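Local coordinates for 2OG-Fe dioxygenase family protein (Methylibium petroleiphilum, PDB 3PL0), which is probably a dioxygenase of the iron- and 2-oxoglutarate-dependent type, built on a cupin (double-stranded beta-helix) fold, at residues A[70-75]-A[248-253]; A[80-85]-A[122-127]; A[108-113]-A[144-149]; A[128-133]-A[209-214]; A[132-137]-A[170-175]. All coordinates share one frame; numbering follows the deposited sequence.

Overall arrangement
Interactions 4 and 5 share the end of helix 118-134 and lie only about 4 Å apart between centres: interaction 4 is fully buried and apolar, whereas interaction 5, where helix 118-134 runs out into the following loop, adds a salt bridge and has partly exposed residues. Interaction 2 uses an earlier part of the same helix, against strand 80-84, and is aliphatic and partly buried. Interactions 1 and 3 are buried and use the neighbouring strands 65-77 and 141-152, each of which receives one side chain from a loop, F250 in one case and L110 in the other. All five reach the same antiparallel sheet, yet charged chemistry across the contact appears in interaction 5 alone.

Interaction 1 (A[70-75]-A[248-253]); sequences HGCFMQ and GGFQAP
F250 lays the tip of its ring against C72 and the backbone of F73, resting the C-terminal tail against strand 65-77 of the double-stranded beta-helix. The tail has no regular secondary structure here and meets the strand through this one side chain. It leads up to the contact through two glycines, G248 and G249; the carbonyl oxygen of G249 accepts a hydrogen bond from NH1 of R246, which ties the tail back to the strand it has just left. F250 follows. Its CG stands anti to the carbonyl carbon (chi1 -62°), which sends the ring toward the strand, where CZ comes within 3.7 Å of C72 CB. The adjoining ring atom, F250 CE1, is 3.8 Å from the same C72 CB. CZ also approaches the carbonyl oxygen of F73 at 3.4 Å; the side chain of F73 itself starts away from the tail. C72 SG lies 4.8 Å from the centroid of the F250 ring, 32° off its normal, an oblique sulfur-aromatic contact. Y143 meets F250 edge-to-face, and R88 also packs on the ring, so the aromatic group is held by more than the strand. Next in the chain, the side-chain amide of Q251 is fixed through NE2, which donates to the carbonyl oxygen of G169.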
# COMPACT_ATOMS: atom_id res chain seq x y z
N HIS A 70 12.09 1.79 0.17
CA HIS A 70 11.73 0.38 0.31
C HIS A 70 12.35 -0.20 1.57
O HIS A 70 13.48 0.16 1.95
CB HIS A 70 12.18 -0.37 -0.94
CG HIS A 70 11.90 -1.84 -0.95
ND1 HIS A 70 12.86 -2.78 -1.26
CD2 HIS A 70 10.75 -2.53 -0.73
CE1 HIS A 70 12.32 -3.98 -1.21
NE2 HIS A 70 11.03 -3.86 -0.92
N GLY A 71 11.60 -1.04 2.27
CA GLY A 71 12.11 -1.66 3.48
C GLY A 71 11.30 -2.89 3.78
O GLY A 71 10.12 -2.96 3.43
N CYS A 72 11.94 -3.86 4.45
CA CYS A 72 11.29 -5.14 4.68
C CYS A 72 11.41 -5.57 6.14
O CYS A 72 12.35 -5.18 6.87
CB CYS A 72 11.88 -6.22 3.77
SG CYS A 72 11.75 -5.84 1.98
N PHE A 73 10.45 -6.41 6.53
CA PHE A 73 10.29 -6.80 7.88
C PHE A 73 9.77 -8.22 7.93
O PHE A 73 9.26 -8.74 6.93
CB PHE A 73 9.29 -5.87 8.57
CG PHE A 73 9.60 -4.42 8.40
CD1 PHE A 73 9.24 -3.75 7.23
CD2 PHE A 73 10.26 -3.71 9.39
CE1 PHE A 73 9.55 -2.41 7.05
CE2 PHE A 73 10.57 -2.36 9.21
CZ PHE A 73 10.20 -1.71 8.03
N MSE A 74 9.92 -8.81 9.12
CA MSE A 74 9.26 -10.07 9.44
C MSE A 74 8.50 -9.91 10.75
O MSE A 74 9.04 -9.39 11.76
CB MSE A 74 10.24 -11.26 9.52
CG MSE A 74 9.58 -12.66 9.57
SE MSE A 74 10.89 -14.13 9.33
CE MSE A 74 11.84 -13.90 11.04
N GLN A 75 7.25 -10.33 10.71
CA GLN A 75 6.39 -10.29 11.84
C GLN A 75 6.15 -11.71 12.26
O GLN A 75 5.79 -12.55 11.45
CB GLN A 75 5.06 -9.67 11.50
CG GLN A 75 4.09 -9.63 12.68
CD GLN A 75 2.76 -8.98 12.36
OE1 GLN A 75 2.42 -8.81 11.21
NE2 GLN A 75 1.98 -8.64 13.39
N GLY A 248 5.33 -17.63 3.82
CA GLY A 248 6.37 -18.50 3.26
C GLY A 248 7.70 -17.78 3.06
O GLY A 248 8.77 -18.24 3.50
N GLY A 249 7.65 -16.64 2.41
CA GLY A 249 8.82 -15.79 2.28
C GLY A 249 8.46 -14.56 1.48
O GLY A 249 7.33 -14.41 1.00
N PHE A 250 9.45 -13.71 1.28
CA PHE A 250 9.29 -12.61 0.31
C PHE A 250 9.18 -13.18 -1.10
O PHE A 250 9.77 -14.22 -1.38
CB PHE A 250 10.48 -11.67 0.37
CG PHE A 250 10.64 -11.02 1.67
CD1 PHE A 250 9.77 -10.00 2.05
CD2 PHE A 250 11.62 -11.41 2.54
CE1 PHE A 250 9.91 -9.38 3.26
CE2 PHE A 250 11.77 -10.79 3.75
CZ PHE A 250 10.89 -9.77 4.12
N GLN A 251 8.42 -12.51 -1.98
CA GLN A 251 8.45 -12.83 -3.40
C GLN A 251 9.90 -12.72 -3.82
O GLN A 251 10.56 -11.70 -3.56
CB GLN A 251 7.59 -11.85 -4.24
CG GLN A 251 6.18 -12.32 -4.61
CD GLN A 251 6.13 -13.38 -5.69
OE1 GLN A 251 7.16 -13.79 -6.21
NE2 GLN A 251 4.91 -13.87 -6.01
N ALA A 252 10.42 -13.77 -4.44
CA ALA A 252 11.80 -13.77 -4.89
C ALA A 252 12.04 -14.95 -5.85
O ALA A 252 11.40 -16.00 -5.74
CB ALA A 252 12.78 -13.83 -3.68
N PRO A 253 12.97 -14.76 -6.79
CA PRO A 253 13.40 -15.88 -7.64
C PRO A 253 14.00 -16.98 -6.78
O PRO A 253 14.57 -16.70 -5.72
CB PRO A 253 14.47 -15.27 -8.54
CG PRO A 253 15.03 -14.16 -7.72
CD PRO A 253 13.88 -13.60 -6.91

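Interaction 2 (A[80-85]-A[122-127]); sequences GQLETV and ALLVAL
L82 fills the gap between strand 80-84 and helix 118-134, touching V125 with its CB and L124 with one of its methyls. The packed part of the contact is entirely aliphatic. L82 CB sits 3.9 Å from V125 CG2, the branch that lies anti to the carbonyl carbon of V125, while L82 CD2 reaches the preceding residue, L124, at its CB, 4.1 Å away. The side chains of L82 and L124 cross at about a right angle, so the leucine of the strand runs over the root of the leucine of the helix and not along its length. In L82 chi1 (-175°) directs CG to the helix, opposite the backbone N, and chi2 (75°) sets CD2 on L124.

The other side of the strand is looser and polar, with Q81 exposed to solvent and E83 partly so. Q81 starts away from the helix and donates from NE2 to E83 OE1 at 3.2 Å, in a bent bond that meets the carboxylate from above its plane. This bond links two residues of one strand and leaves the helix untouched. On its inner flank L82 leans on Q75 and L124 on F73 of strand 65-77, Q75 NE2 donates to the carbonyl oxygen of V125, and L124 packs on L243 of strand 237-246, while L123 and L127 pack on L32 and L35 of helix 29-36.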
# COMPACT_ATOMS: atom_id res chain seq x y z
N GLY A 80 4.18 -12.40 19.69
CA GLY A 80 4.19 -11.26 18.79
C GLY A 80 5.55 -10.61 18.79
O GLY A 80 6.06 -10.24 19.85
N GLN A 81 6.13 -10.49 17.60
CA GLN A 81 7.28 -9.60 17.42
C GLN A 81 7.35 -9.06 16.00
O GLN A 81 6.91 -9.70 15.07
CB GLN A 81 8.54 -10.37 17.75
CG GLN A 81 9.76 -9.53 18.05
CD GLN A 81 10.94 -10.44 18.44
OE1 GLN A 81 11.24 -10.68 19.65
NE2 GLN A 81 11.57 -11.02 17.40
N LEU A 82 7.90 -7.87 15.85
CA LEU A 82 8.25 -7.32 14.56
C LEU A 82 9.72 -6.95 14.55
O LEU A 82 10.22 -6.31 15.50
CB LEU A 82 7.40 -6.08 14.27
CG LEU A 82 7.59 -5.46 12.86
CD1 LEU A 82 6.89 -6.31 11.82
CD2 LEU A 82 7.06 -4.07 12.83
N GLU A 83 10.39 -7.32 13.47
CA GLU A 83 11.81 -7.07 13.31
C GLU A 83 12.16 -6.67 11.88
O GLU A 83 11.48 -7.05 10.92
CB GLU A 83 12.63 -8.30 13.70
CG GLU A 83 12.51 -9.44 12.73
CD GLU A 83 12.89 -10.78 13.36
OE1 GLU A 83 12.16 -11.28 14.22
OE2 GLU A 83 13.95 -11.30 12.99
N THR A 84 13.21 -5.88 11.75
CA THR A 84 13.73 -5.51 10.44
C THR A 84 14.40 -6.75 9.85
O THR A 84 14.73 -7.71 10.57
CB THR A 84 14.77 -4.39 10.56
OG1 THR A 84 15.78 -4.79 11.51
CG2 THR A 84 14.11 -3.09 11.07
N VAL A 85 14.62 -6.73 8.54
CA VAL A 85 15.48 -7.68 7.89
C VAL A 85 16.37 -6.88 6.97
O VAL A 85 16.06 -5.72 6.63
CB VAL A 85 14.70 -8.76 7.10
CG1 VAL A 85 13.54 -9.31 7.93
CG2 VAL A 85 14.20 -8.23 5.73
N ALA A 122 2.99 -0.09 15.29
CA ALA A 122 1.58 -0.27 15.60
C ALA A 122 0.80 -0.59 14.31
O ALA A 122 -0.01 -1.52 14.27
CB ALA A 122 0.99 0.99 16.30
N LEU A 123 1.13 0.14 13.25
CA LEU A 123 0.53 -0.04 11.94
C LEU A 123 0.84 -1.44 11.39
O LEU A 123 -0.06 -2.20 11.14
CB LEU A 123 1.06 1.00 10.95
CG LEU A 123 0.41 0.98 9.54
CD1 LEU A 123 -1.16 1.20 9.62
CD2 LEU A 123 1.08 1.98 8.64
N LEU A 124 2.12 -1.76 11.18
CA LEU A 124 2.44 -3.05 10.57
C LEU A 124 1.94 -4.25 11.37
O LEU A 124 1.50 -5.23 10.80
CB LEU A 124 3.93 -3.21 10.29
CG LEU A 124 4.46 -2.55 9.02
CD1 LEU A 124 4.17 -0.99 8.98
CD2 LEU A 124 5.98 -2.89 8.90
N VAL A 125 2.01 -4.17 12.69
CA VAL A 125 1.62 -5.28 13.55
C VAL A 125 0.11 -5.52 13.52
O VAL A 125 -0.33 -6.66 13.36
CB VAL A 125 2.13 -5.08 15.00
CG1 VAL A 125 1.45 -6.05 16.01
CG2 VAL A 125 3.66 -5.27 15.05
N ALA A 126 -0.66 -4.46 13.68
CA ALA A 126 -2.13 -4.55 13.78
C ALA A 126 -2.70 -5.13 12.50
O ALA A 126 -3.60 -6.00 12.55
CB ALA A 126 -2.78 -3.17 14.08
N LEU A 127 -2.15 -4.69 11.38
CA LEU A 127 -2.60 -5.17 10.08
C LEU A 127 -2.21 -6.64 9.87
O LEU A 127 -2.99 -7.44 9.34
CB LEU A 127 -2.07 -4.30 8.93
CG LEU A 127 -2.55 -2.84 8.89
CD1 LEU A 127 -1.73 -2.14 7.84
CD2 LEU A 127 -4.07 -2.79 8.58

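Interaction 3 (A[108-113]-A[144-149])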
# COMPACT_ATOMS: atom_id res chain seq x y z
N GLU A 108 16.09 2.70 -2.54
CA GLU A 108 16.73 3.25 -1.36
C GLU A 108 15.96 2.82 -0.08
O GLU A 108 14.72 2.74 -0.08
CB GLU A 108 16.78 4.77 -1.46
CG GLU A 108 17.61 5.32 -2.61
CD GLU A 108 19.08 4.95 -2.48
OE1 GLU A 108 19.66 5.20 -1.40
OE2 GLU A 108 19.66 4.42 -3.46
N PRO A 109 16.70 2.53 1.00
CA PRO A 109 16.05 2.13 2.23
C PRO A 109 15.24 3.22 2.94
O PRO A 109 15.54 4.41 2.88
CB PRO A 109 17.21 1.67 3.13
CG PRO A 109 18.47 2.04 2.42
CD PRO A 109 18.17 2.52 1.07
N LEU A 110 14.23 2.77 3.65
CA LEU A 110 13.44 3.62 4.50
C LEU A 110 14.34 4.31 5.51
O LEU A 110 15.42 3.81 5.89
CB LEU A 110 12.43 2.76 5.27
CG LEU A 110 11.50 1.83 4.51
CD1 LEU A 110 10.66 0.94 5.47
CD2 LEU A 110 10.60 2.64 3.56
N SER A 111 13.90 5.49 5.94
CA SER A 111 14.56 6.19 6.99
C SER A 111 14.56 5.33 8.24
O SER A 111 13.53 4.83 8.69
CB SER A 111 13.85 7.51 7.30
OG SER A 111 14.01 7.86 8.66
N ASN A 112 15.71 5.22 8.86
CA ASN A 112 15.78 4.50 10.11
C ASN A 112 14.95 5.15 11.24
O ASN A 112 14.35 4.47 12.04
CB ASN A 112 17.24 4.40 10.52
CG ASN A 112 17.45 3.34 11.50
OD1 ASN A 112 17.73 3.62 12.65
ND2 ASN A 112 17.19 2.09 11.10
N GLU A 113 14.89 6.48 11.28
CA GLU A 113 14.10 7.19 12.27
C GLU A 113 12.61 6.85 12.08
O GLU A 113 11.92 6.54 13.04
CB GLU A 113 14.31 8.69 12.14
CG GLU A 113 14.36 9.45 13.44
N ILE A 144 6.90 -8.93 5.11
CA ILE A 144 6.27 -7.62 4.84
C ILE A 144 7.24 -6.75 4.05
O ILE A 144 8.40 -6.55 4.46
CB ILE A 144 5.95 -6.87 6.19
CG1 ILE A 144 5.07 -7.76 7.08
CG2 ILE A 144 5.34 -5.48 5.94
CD1 ILE A 144 4.80 -7.18 8.46
N GLU A 145 6.77 -6.20 2.94
CA GLU A 145 7.51 -5.13 2.27
C GLU A 145 6.74 -3.80 2.41
O GLU A 145 5.52 -3.79 2.39
CB GLU A 145 7.73 -5.46 0.80
CG GLU A 145 8.47 -6.80 0.57
CD GLU A 145 8.97 -7.04 -0.86
OE1 GLU A 145 9.60 -6.12 -1.45
OE2 GLU A 145 8.76 -8.17 -1.38
N ALA A 146 7.48 -2.71 2.62
CA ALA A 146 6.89 -1.39 2.73
C ALA A 146 7.38 -0.54 1.57
O ALA A 146 8.58 -0.45 1.35
CB ALA A 146 7.27 -0.77 4.02
N HIS A 147 6.46 0.10 0.84
CA HIS A 147 6.82 0.97 -0.26
C HIS A 147 6.12 2.33 -0.12
O HIS A 147 4.99 2.51 -0.60
CB HIS A 147 6.33 0.33 -1.56
CG HIS A 147 6.87 -1.02 -1.83
ND1 HIS A 147 7.95 -1.21 -2.65
CD2 HIS A 147 6.46 -2.26 -1.44
CE1 HIS A 147 8.20 -2.51 -2.74
NE2 HIS A 147 7.31 -3.16 -2.01
N PRO A 148 6.77 3.29 0.53
CA PRO A 148 6.22 4.64 0.53
C PRO A 148 6.43 5.29 -0.83
O PRO A 148 7.54 5.17 -1.40
CB PRO A 148 7.04 5.38 1.57
CG PRO A 148 8.32 4.59 1.68
CD PRO A 148 7.96 3.17 1.40
N PHE A 149 5.41 5.94 -1.34
CA PHE A 149 5.43 6.51 -2.68
C PHE A 149 5.04 7.97 -2.65
O PHE A 149 4.11 8.33 -1.94
CB PHE A 149 4.39 5.85 -3.56
CG PHE A 149 4.78 4.50 -4.07
CD1 PHE A 149 5.77 4.35 -5.03
CD2 PHE A 149 4.12 3.36 -3.61
CE1 PHE A 149 6.10 3.08 -5.52
CE2 PHE A 149 4.45 2.11 -4.10
CZ PHE A 149 5.43 1.97 -5.07
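L110 reaches from the loop before helix 112-115 onto strand 141-152, where its two methyls meet A146 and P148. Its CB points toward the strand, and chi1 of -54°, with CG opposite the carbonyl carbon, places the fork where CD1 can meet A146 and CD2 can meet P148. The fork then divides the work. CD1 meets the CB of A146 at 4.1 Å, an easy van der Waals distance. CD2 presses on the proline ring instead, touching both CG and CD; its 3.5 Å approach to P148 CD is tighter than usual for carbon against carbon. A146 and P148, two residues apart, point to the same side of the strand, and L110 straddles the pair; H147 between them starts away.

Just after L110, S111 is the N-cap of the next helix, its OG hydrogen-bonded to M114 N. Backbone hydrogen bonds of H70 with E108 and L110 tie the loop to strand 65-77, whose F73 also touches L110. W120 of helix 118-134 packs on both L110 and A146, so the leucine packs against helix 118-134 and strands 65-77 and 141-152 of the cupin sheet.

Interaction 4 (A[128-133]-A[209-214]); sequences GELFAK and VLLLDD
F131 meets L211 one turn after G128, whose carbonyl oxygen is gripped by two donors: A132 N, at 3.0 Å within the helix, and NE1 of W142 from strand 141-152. From this turn the helix offers L130 and F131 to strand 209-213. L130 and L211 reach toward each other tip to tip, CD1 of L130 standing 3.8 Å from CD1 of L211. The second methyl of the same leucine serves the aromatic ring: L211 CD2 is 3.8 Å from F131 CZ, and L211 CB is 4.1 Å from F131 CE1. L211 is thus forked between two consecutive residues of the helix. The CB of F131 does not itself aim at the strand; chi1 of -71°, with CG opposite the carbonyl carbon, swings the ring over so that its far end arrives there, obliquely to the leucine. At that end F131 CE1 also comes to 4.4 Å from the carbonyl oxygen of L212, while the side chain of L212 starts away from the helix.

This is a helix packed on the beta-sheet of a cupin fold: the axes of helix 128-133 and strand 209-213 approach to 10.8 Å and their N-to-C directions differ by 34°. Neighbours complete the layer. F131 meets Y245 edge-to-face, L211 packs on A174 of strand 172-181 and on C25 and L27 of strand 24-27, and L130 touches L19 of helix 12-22.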
# COMPACT_ATOMS: atom_id res chain seq x y z
N GLY A 128 -1.01 -7.01 10.30
CA GLY A 128 -0.59 -8.43 10.27
C GLY A 128 -1.48 -9.34 11.11
O GLY A 128 -1.80 -10.47 10.70
N GLU A 129 -1.86 -8.86 12.30
CA GLU A 129 -2.71 -9.62 13.21
C GLU A 129 -4.08 -9.80 12.61
O GLU A 129 -4.66 -10.89 12.66
CB GLU A 129 -2.81 -8.91 14.57
CG GLU A 129 -1.62 -9.16 15.49
CD GLU A 129 -1.56 -8.18 16.68
OE1 GLU A 129 -2.34 -7.21 16.69
OE2 GLU A 129 -0.71 -8.36 17.60
N LEU A 130 -4.58 -8.74 11.99
CA LEU A 130 -5.89 -8.79 11.30
C LEU A 130 -5.87 -9.77 10.14
O LEU A 130 -6.69 -10.71 10.06
CB LEU A 130 -6.25 -7.39 10.85
CG LEU A 130 -7.62 -7.19 10.16
CD1 LEU A 130 -8.03 -5.72 10.17
CD2 LEU A 130 -7.55 -7.65 8.72
N PHE A 131 -4.88 -9.61 9.26
CA PHE A 131 -4.75 -10.48 8.09
C PHE A 131 -4.58 -11.97 8.46
O PHE A 131 -5.16 -12.83 7.82
CB PHE A 131 -3.60 -10.01 7.22
CG PHE A 131 -3.84 -8.70 6.48
CD1 PHE A 131 -5.08 -8.41 5.91
CD2 PHE A 131 -2.82 -7.82 6.29
CE1 PHE A 131 -5.28 -7.25 5.21
CE2 PHE A 131 -3.02 -6.66 5.60
CZ PHE A 131 -4.24 -6.37 5.05
N ALA A 132 -3.83 -12.27 9.51
CA ALA A 132 -3.66 -13.67 9.97
C ALA A 132 -4.95 -14.30 10.45
O ALA A 132 -5.06 -15.54 10.43
CB ALA A 132 -2.61 -13.75 11.10
N LYS A 133 -5.93 -13.50 10.88
CA LYS A 133 -7.24 -14.03 11.24
C LYS A 133 -8.01 -14.51 10.04
O LYS A 133 -8.88 -15.36 10.20
CB LYS A 133 -8.09 -13.02 12.01
CG LYS A 133 -7.57 -12.63 13.38
CD LYS A 133 -7.80 -13.73 14.43
N VAL A 209 -7.21 3.72 5.07
CA VAL A 209 -6.55 2.49 4.63
C VAL A 209 -7.44 1.52 3.83
O VAL A 209 -8.52 1.17 4.23
CB VAL A 209 -5.90 1.78 5.80
CG1 VAL A 209 -5.06 0.64 5.29
CG2 VAL A 209 -5.05 2.80 6.57
N LEU A 210 -6.93 1.08 2.67
CA LEU A 210 -7.58 0.08 1.88
C LEU A 210 -6.89 -1.24 2.16
O LEU A 210 -5.71 -1.38 1.87
CB LEU A 210 -7.47 0.41 0.39
CG LEU A 210 -7.91 -0.63 -0.65
CD1 LEU A 210 -9.38 -0.93 -0.47
CD2 LEU A 210 -7.60 -0.13 -2.07
N LEU A 211 -7.64 -2.19 2.69
CA LEU A 211 -7.20 -3.56 2.93
C LEU A 211 -7.65 -4.43 1.78
O LEU A 211 -8.82 -4.34 1.36
CB LEU A 211 -7.76 -4.10 4.25
CG LEU A 211 -7.40 -3.27 5.52
CD1 LEU A 211 -7.95 -3.87 6.81
CD2 LEU A 211 -5.85 -2.99 5.62
N LEU A 212 -6.74 -5.25 1.23
CA LEU A 212 -7.01 -6.11 0.06
C LEU A 212 -6.56 -7.57 0.33
O LEU A 212 -5.48 -7.81 0.83
CB LEU A 212 -6.23 -5.62 -1.17
CG LEU A 212 -6.44 -4.19 -1.66
CD1 LEU A 212 -5.31 -3.77 -2.63
CD2 LEU A 212 -7.82 -4.03 -2.34
N ASP A 213 -7.41 -8.52 -0.01
CA ASP A 213 -7.01 -9.92 -0.09
C ASP A 213 -6.52 -10.10 -1.51
O ASP A 213 -7.29 -10.19 -2.50
CB ASP A 213 -8.20 -10.82 0.19
CG ASP A 213 -7.88 -12.29 0.06
OD1 ASP A 213 -6.82 -12.69 -0.49
OD2 ASP A 213 -8.73 -13.06 0.51
N ASP A 214 -5.22 -10.15 -1.61
CA ASP A 214 -4.56 -10.16 -2.91
C ASP A 214 -4.85 -11.39 -3.76
O ASP A 214 -4.54 -11.41 -4.94
CB ASP A 214 -3.05 -10.02 -2.71
CG ASP A 214 -2.36 -9.57 -3.95
OD1 ASP A 214 -2.71 -8.47 -4.47
OD2 ASP A 214 -1.48 -10.33 -4.42

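Interaction 5 (A[132-137]-A[170-175]); sequences AKLRAP and VDFVAV
R135 NH2 reaches over one face of the F172 ring, with the guanidinium and ring planes only 15° apart, while D171 meets the same guanidinium from its edge. The rest of the guanidinium is displaced past the rim at F172 CZ, from which R135 CZ and NH2 both lie 3.8 Å away. The bend at chi3 (60°) folds the arginine chain back, leaving its CB at the ring edge, 4.0 Å from F172 CZ, while NH2 lies over the face. F131 is stacked on the other face, which leaves F172 sandwiched between an arginine and an aromatic ring.

D171 OD1 takes a salt bridge from R135, but its two bonds are weak: NH2 at 3.4 Å and NE at 3.5 Å, with the carboxylate turned 41° from the guanidinium plane. The stronger partner of this carboxylate is S247 N, which donates to OD2. R135 NH1 in turn makes a salt bridge with D213 OD2, so the arginine links two acids, which together with the ring fix the orientation of its guanidinium. L134, one residue earlier, completes the contact, its CD1 3.7 Å from F172 CE1 and oblique to the ring.

In the sheet D171 and F172 both face Y245 of strand 237-246: a classic beta bulge where strand 172-181 of the double-stranded beta-helix begins.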
# COMPACT_ATOMS: atom_id res chain seq x y z
N ALA A 132 -3.83 -12.27 9.51
CA ALA A 132 -3.66 -13.67 9.97
C ALA A 132 -4.95 -14.30 10.45
O ALA A 132 -5.06 -15.54 10.43
CB ALA A 132 -2.61 -13.75 11.10
N LYS A 133 -5.93 -13.50 10.88
CA LYS A 133 -7.24 -14.03 11.24
C LYS A 133 -8.01 -14.51 10.04
O LYS A 133 -8.88 -15.36 10.20
CB LYS A 133 -8.09 -13.02 12.01
CG LYS A 133 -7.57 -12.63 13.38
CD LYS A 133 -7.80 -13.73 14.43
N LEU A 134 -7.71 -14.03 8.83
CA LEU A 134 -8.43 -14.51 7.64
C LEU A 134 -7.76 -15.72 7.08
O LEU A 134 -8.43 -16.69 6.71
CB LEU A 134 -8.43 -13.48 6.54
CG LEU A 134 -9.49 -12.44 6.60
CD1 LEU A 134 -9.05 -11.26 5.72
CD2 LEU A 134 -10.80 -13.06 6.14
N ARG A 135 -6.44 -15.62 6.93
CA ARG A 135 -5.62 -16.71 6.42
C ARG A 135 -4.29 -16.73 7.18
O ARG A 135 -3.38 -15.97 6.87
CB ARG A 135 -5.38 -16.53 4.92
CG ARG A 135 -5.14 -17.78 4.14
CD ARG A 135 -5.56 -17.59 2.69
NE ARG A 135 -4.82 -16.52 2.02
CZ ARG A 135 -5.37 -15.48 1.37
NH1 ARG A 135 -6.68 -15.35 1.28
NH2 ARG A 135 -4.60 -14.56 0.78
N ALA A 136 -4.18 -17.62 8.15
CA ALA A 136 -2.96 -17.71 8.95
C ALA A 136 -1.76 -18.05 8.10
O ALA A 136 -1.78 -19.01 7.38
CB ALA A 136 -3.14 -18.77 10.06
N PRO A 137 -0.68 -17.28 8.20
CA PRO A 137 0.50 -17.60 7.39
C PRO A 137 1.33 -18.78 7.92
O PRO A 137 1.37 -19.01 9.12
CB PRO A 137 1.33 -16.33 7.49
CG PRO A 137 0.93 -15.72 8.82
CD PRO A 137 -0.50 -16.11 9.07
N VAL A 170 1.09 -11.45 -3.53
CA VAL A 170 1.30 -11.68 -2.11
C VAL A 170 0.01 -12.26 -1.54
O VAL A 170 -0.89 -12.62 -2.27
CB VAL A 170 1.73 -10.36 -1.40
CG1 VAL A 170 3.09 -9.85 -1.94
CG2 VAL A 170 0.66 -9.25 -1.55
N ASP A 171 -0.13 -12.30 -0.22
CA ASP A 171 -1.38 -12.72 0.40
C ASP A 171 -2.36 -11.55 0.64
O ASP A 171 -3.54 -11.64 0.29
CB ASP A 171 -1.11 -13.42 1.70
CG ASP A 171 -0.62 -14.85 1.48
OD1 ASP A 171 -1.48 -15.75 1.40
OD2 ASP A 171 0.60 -15.03 1.31
N PHE A 172 -1.87 -10.50 1.28
CA PHE A 172 -2.67 -9.31 1.62
C PHE A 172 -1.88 -8.05 1.37
O PHE A 172 -0.63 -8.05 1.47
CB PHE A 172 -3.13 -9.33 3.08
CG PHE A 172 -4.00 -10.48 3.41
CD1 PHE A 172 -5.35 -10.43 3.15
CD2 PHE A 172 -3.47 -11.65 3.94
CE1 PHE A 172 -6.16 -11.50 3.42
CE2 PHE A 172 -4.26 -12.72 4.21
CZ PHE A 172 -5.61 -12.66 3.96
N VAL A 173 -2.62 -7.00 0.96
CA VAL A 173 -2.07 -5.68 0.77
C VAL A 173 -2.84 -4.63 1.54
O VAL A 173 -4.09 -4.71 1.67
CB VAL A 173 -2.03 -5.32 -0.71
CG1 VAL A 173 -1.46 -3.90 -0.88
CG2 VAL A 173 -1.18 -6.37 -1.49
N ALA A 174 -2.11 -3.66 2.10
CA ALA A 174 -2.72 -2.45 2.64
C ALA A 174 -2.18 -1.29 1.87
O ALA A 174 -0.97 -1.10 1.79
CB ALA A 174 -2.41 -2.25 4.11
N VAL A 175 -3.08 -0.49 1.31
CA VAL A 175 -2.73 0.80 0.73
C VAL A 175 -3.17 1.90 1.70
O VAL A 175 -4.37 2.10 1.93
CB VAL A 175 -3.43 1.03 -0.61
CG1 VAL A 175 -3.01 2.42 -1.20
CG2 VAL A 175 -3.10 -0.10 -1.60